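Local coordinates for protein transcriptional regulator, HTH_3 family (Vibrio cholerae, PDB 1Y9Q) that probably regulates transcription by binding DNA through a helix-turn-helix domain, and binds zinc in a cupin domain, with D-methionine in a pocket shared by both, at residues R23-S26 against L27-A31; W57-A60 against S61-A65. All blocks are in the same frame, centred on the assembly; numbering follows the deposited sequence.

Contact 1. Residues R23-S26 against L27-A31; sequences RGLS and LDATA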
loop_
_atom_site.group_PDB
_atom_site.type_symbol
_atom_site.label_atom_id
_atom_site.label_comp_id
_atom_site.label_asym_id
_atom_site.label_seq_id
_atom_site.Cartn_x
_atom_site.Cartn_y
_atom_site.Cartn_z
ATOM N N ARG A 23 6.253 21.290 -17.609
ATOM C CA ARG A 23 5.119 20.581 -18.192
ATOM C C ARG A 23 3.904 21.495 -18.335
ATOM O O ARG A 23 2.895 21.107 -18.927
ATOM C CB ARG A 23 4.758 19.375 -17.322
ATOM C CG ARG A 23 5.826 18.291 -17.317
ATOM C CD ARG A 23 5.604 17.280 -16.196
ATOM N NE ARG A 23 6.393 16.067 -16.396
ATOM C CZ ARG A 23 7.720 16.031 -16.484
ATOM N NH1 ARG A 23 8.436 17.147 -16.388
ATOM N NH2 ARG A 23 8.337 14.871 -16.677
ATOM N N GLY A 24 4.005 22.705 -17.789
ATOM C CA GLY A 24 2.903 23.650 -17.855
ATOM C C GLY A 24 1.721 23.227 -17.001
ATOM O O GLY A 24 0.574 23.547 -17.309
ATOM N N LEU A 25 2.006 22.515 -15.914
ATOM C CA LEU A 25 0.972 22.022 -15.012
ATOM C C LEU A 25 0.719 22.923 -13.808
ATOM O O LEU A 25 1.636 23.547 -13.285
ATOM C CB LEU A 25 1.348 20.620 -14.503
ATOM C CG LEU A 25 1.347 19.453 -15.501
ATOM C CD1 LEU A 25 2.043 18.235 -14.889
ATOM C CD2 LEU A 25 -0.081 19.106 -15.887
ATOM N N SER A 26 -0.534 22.975 -13.370
ATOM C CA SER A 26 -0.904 23.760 -12.200
ATOM C C SER A 26 -0.703 22.822 -11.015
ATOM O O SER A 26 -0.548 21.610 -11.202
ATOM C CB SER A 26 -2.376 24.173 -12.271
ATOM O OG SER A 26 -3.216 23.033 -12.200
ATOM N N LEU A 27 -0.699 23.362 -9.800
ATOM C CA LEU A 27 -0.527 22.509 -8.629
ATOM C C LEU A 27 -1.717 21.570 -8.494
ATOM O O LEU A 27 -1.555 20.393 -8.174
ATOM C CB LEU A 27 -0.377 23.349 -7.353
ATOM C CG LEU A 27 1.008 23.943 -7.082
ATOM C CD1 LEU A 27 0.965 24.770 -5.810
ATOM C CD2 LEU A 27 2.042 22.820 -6.955
ATOM N N ASP A 28 -2.913 22.087 -8.765
ATOM C CA ASP A 28 -4.120 21.277 -8.659
ATOM C C ASP A 28 -4.123 20.139 -9.676
ATOM O O ASP A 28 -4.535 19.020 -9.367
ATOM C CB ASP A 28 -5.371 22.138 -8.854
ATOM C CG ASP A 28 -6.645 21.403 -8.468
ATOM O OD1 ASP A 28 -6.817 21.097 -7.267
ATOM O OD2 ASP A 28 -7.469 21.123 -9.365
ATOM N N ALA A 29 -3.666 20.422 -10.892
ATOM C CA ALA A 29 -3.625 19.394 -11.925
ATOM C C ALA A 29 -2.592 18.335 -11.542
ATOM O O ALA A 29 -2.778 17.147 -11.797
ATOM C CB ALA A 29 -3.270 20.012 -13.273
ATOM N N THR A 30 -1.501 18.777 -10.926
ATOM C CA THR A 30 -0.448 17.862 -10.504
ATOM C C THR A 30 -0.967 17.001 -9.356
ATOM O O THR A 30 -0.616 15.827 -9.229
ATOM C CB THR A 30 0.810 18.646 -10.060
ATOM O OG1 THR A 30 1.268 19.460 -11.148
ATOM C CG2 THR A 30 1.923 17.689 -9.658
ATOM N N ALA A 31 -1.822 17.583 -8.528
ATOM C CA ALA A 31 -2.404 16.851 -7.411
ATOM C C ALA A 31 -3.259 15.704 -7.950
ATOM O O ALA A 31 -3.167 14.571 -7.474
ATOM C CB ALA A 31 -3.253 17.790 -6.559
#

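Contact 2. Residues W57-A60 against S61-A65; sequences WKIA and SGLEA. With MED (D-methionine), chain C.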
loop_
_atom_site.group_PDB
_atom_site.type_symbol
_atom_site.label_atom_id
_atom_site.label_comp_id
_atom_site.label_asym_id
_atom_site.label_seq_id
_atom_site.Cartn_x
_atom_site.Cartn_y
_atom_site.Cartn_z
ATOM N N TRP A 57 8.173 8.833 -5.434
ATOM C CA TRP A 57 7.787 7.934 -6.517
ATOM C C TRP A 57 6.355 8.219 -6.952
ATOM O O TRP A 57 6.023 8.149 -8.135
ATOM C CB TRP A 57 7.913 6.469 -6.091
ATOM C CG TRP A 57 9.306 5.933 -6.219
ATOM C CD1 TRP A 57 10.266 5.888 -5.247
ATOM C CD2 TRP A 57 9.914 5.416 -7.408
ATOM N NE1 TRP A 57 11.434 5.376 -5.758
ATOM C CE2 TRP A 57 11.245 5.079 -7.083
ATOM C CE3 TRP A 57 9.461 5.204 -8.716
ATOM C CZ2 TRP A 57 12.132 4.542 -8.023
ATOM C CZ3 TRP A 57 10.341 4.669 -9.649
ATOM C CH2 TRP A 57 11.662 4.344 -9.298
ATOM N N LYS A 58 5.507 8.547 -5.988
ATOM C CA LYS A 58 4.120 8.840 -6.289
ATOM C C LYS A 58 4.038 10.056 -7.212
ATOM O O LYS A 58 3.284 10.061 -8.185
ATOM C CB LYS A 58 3.362 9.090 -4.988
ATOM C CG LYS A 58 1.864 9.027 -5.123
ATOM C CD LYS A 58 1.210 8.903 -3.758
ATOM C CE LYS A 58 -0.292 8.850 -3.885
ATOM N NZ LYS A 58 -0.944 8.756 -2.555
ATOM N N ILE A 59 4.825 11.081 -6.908
ATOM C CA ILE A 59 4.839 12.301 -7.707
ATOM C C ILE A 59 5.439 12.044 -9.085
ATOM O O ILE A 59 4.861 12.436 -10.103
ATOM C CB ILE A 59 5.634 13.415 -6.993
ATOM C CG1 ILE A 59 4.924 13.793 -5.687
ATOM C CG2 ILE A 59 5.771 14.635 -7.905
ATOM C CD1 ILE A 59 5.705 14.758 -4.808
ATOM N N ALA A 60 6.600 11.390 -9.118
ATOM C CA ALA A 60 7.253 11.082 -10.389
ATOM C C ALA A 60 6.300 10.299 -11.286
ATOM O O ALA A 60 6.169 10.585 -12.480
ATOM C CB ALA A 60 8.533 10.271 -10.144
ATOM N N SER A 61 5.615 9.319 -10.705
ATOM C CA SER A 61 4.681 8.496 -11.466
ATOM C C SER A 61 3.586 9.336 -12.119
ATOM O O SER A 61 3.270 9.152 -13.293
ATOM C CB SER A 61 4.056 7.436 -10.555
ATOM O OG SER A 61 5.046 6.541 -10.067
ATOM N N GLY A 62 3.019 10.266 -11.357
ATOM C CA GLY A 62 1.965 11.116 -11.889
ATOM C C GLY A 62 2.451 12.046 -12.984
ATOM O O GLY A 62 1.710 12.376 -13.914
ATOM N N LEU A 63 3.705 12.469 -12.879
ATOM C CA LEU A 63 4.299 13.368 -13.867
ATOM C C LEU A 63 4.912 12.585 -15.019
ATOM O O LEU A 63 5.388 13.173 -15.989
ATOM C CB LEU A 63 5.385 14.221 -13.211
ATOM C CG LEU A 63 4.939 15.188 -12.115
ATOM C CD1 LEU A 63 6.158 15.789 -11.427
ATOM C CD2 LEU A 63 4.070 16.278 -12.731
ATOM N N GLU A 64 4.887 11.259 -14.902
ATOM C CA GLU A 64 5.464 10.365 -15.900
ATOM C C GLU A 64 6.934 10.713 -16.080
ATOM O O GLU A 64 7.440 10.854 -17.198
ATOM C CB GLU A 64 4.704 10.478 -17.217
ATOM C CG GLU A 64 3.226 10.164 -17.048
ATOM C CD GLU A 64 2.460 10.204 -18.350
ATOM O OE1 GLU A 64 2.605 9.258 -19.152
ATOM O OE2 GLU A 64 1.719 11.186 -18.568
ATOM N N ALA A 65 7.605 10.865 -14.944
ATOM C CA ALA A 65 9.023 11.190 -14.899
ATOM C C ALA A 65 9.745 10.080 -14.151
ATOM O O ALA A 65 9.121 9.287 -13.443
ATOM C CB ALA A 65 9.232 12.513 -14.182
HETATM N N MED C . 10.861 1.139 -6.942
HETATM C CA MED C . 11.202 1.923 -5.719
HETATM C C MED C . 10.000 2.006 -4.769
HETATM O O MED C . 8.908 1.477 -5.022
HETATM C CB MED C . 12.426 1.275 -5.031
HETATM C CG MED C . 13.000 1.888 -3.770
HETATM S SD MED C . 13.716 3.480 -4.283
HETATM C CE MED C . 14.999 3.002 -5.354
HETATM O OXT MED C . 10.109 2.626 -3.712
#

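Contact 1. Residues R23-S26 against L27-A31
Ser26 and Ala29 meet where the loop after helix 5-22 turns into helix 27-34, and the serine occupies the N-cap position. Ser26 CB lies next to Leu27 N, as the chain geometry requires. From there OG swings between the backbone N and the carbonyl carbon (chi1 65°), which aims it at the first turn: Ser26 OG accepts from Ala29 N at 3.0 Å, with an N-H...O angle of 155°. The same oxygen packs on the methyl group of the residue it caps, Ser26 OG to Ala29 CB being 3.2 Å.

The carbonyl of Ser26 is gripped twice by one residue. Thr30 N reaches Ser26 O at 3.0 Å in the first i to i+4 bond of the helix, and Thr30 OG1 donates to Ser26 O at 2.8 Å. The two donors approach from opposite faces of the carbonyl plane, so they do not compete for one position. Thr30 OG1 lies beside its own backbone N (chi1 -59°), facing back down the helix toward that oxygen.

Leu25 packs against the first turn. Its chain crosses that of Thr30 at about a right angle, with Leu25 CB 3.6 Å from Thr30 OG1, while Leu25 CD2 rests on Ala29 CB at 4.2 Å. Just upstream, Gly24 has positive phi and ends helix 5-22 in a Schellman motif, and Arg20 from that helix binds the Leu25 carbonyl.

The chemistry is that of a helix start joined to the previous helix by a short loop: a first-turn N-H is met by a side-chain hydroxyl, the usual N-cap role, and the threonine hydroxyl, on a buried residue, is satisfied by the cap residue's own carbonyl.

Contact 2. Residues W57-A60 against S61-A65
With chi1 at -64°, Ser61 OG stands anti to its carbonyl carbon and beside its own backbone N, from where it reaches back one turn to Trp57; chi1 -83° sets the Trp57 ring likewise beside its backbone N, with one face against D-methionine. Ser61 OG donates to Trp57 O at 2.7 Å, and Ser61 N binds the same oxygen at 2.9 Å from the opposite face of the carbonyl plane.

CA of D-methionine lies over one face of the Trp57 indole, 3.3 Å above its plane and displaced toward the rim, while Trp57 NE1 is 3.3 Å from the ligand SD. Phe67 stacks on the indole, and the zinc ligand His122 also meets it.

Ile59 and Leu63 lie side by side, CG2 of Ile59 touching CD1 of Leu63 at 3.7 Å. At the C-terminal end, Ala65 N donates almost linearly to Ala60 O (2.9 Å, 178°), a bond of the Schellman motif in which Glu64 takes positive phi. Lys58 forms a salt bridge with Glu143 of the second subunit.

The Ser61 hydroxyl thus adds a second donor to a carbonyl already used in the helix; separately, the ligand-facing indole makes helix 53-63 part of the D-methionine pocket wall.

From the N terminus, helix 5-22 gives way to a loop at Gly24, and contact 1 (23-31) closes the short loop into helix 27-34. The chain then runs through helix 38-45 before contact 2 (57-65) closes the last turns of helix 53-63. The two are in series, neither nested nor crossed, with centres about 12 Å apart. They nevertheless touch: Arg23 NE probably hydrogen-bonds to Leu63 O at 3.1 Å, and Leu25 CD1 packs on Leu63 CD2 at 3.5 Å. The C-terminal ends of helices 5-22 and 53-63 are thereby tied together within the helix-turn-helix domain, while Trp57 carries the connection on to the zinc-binding cupin domain.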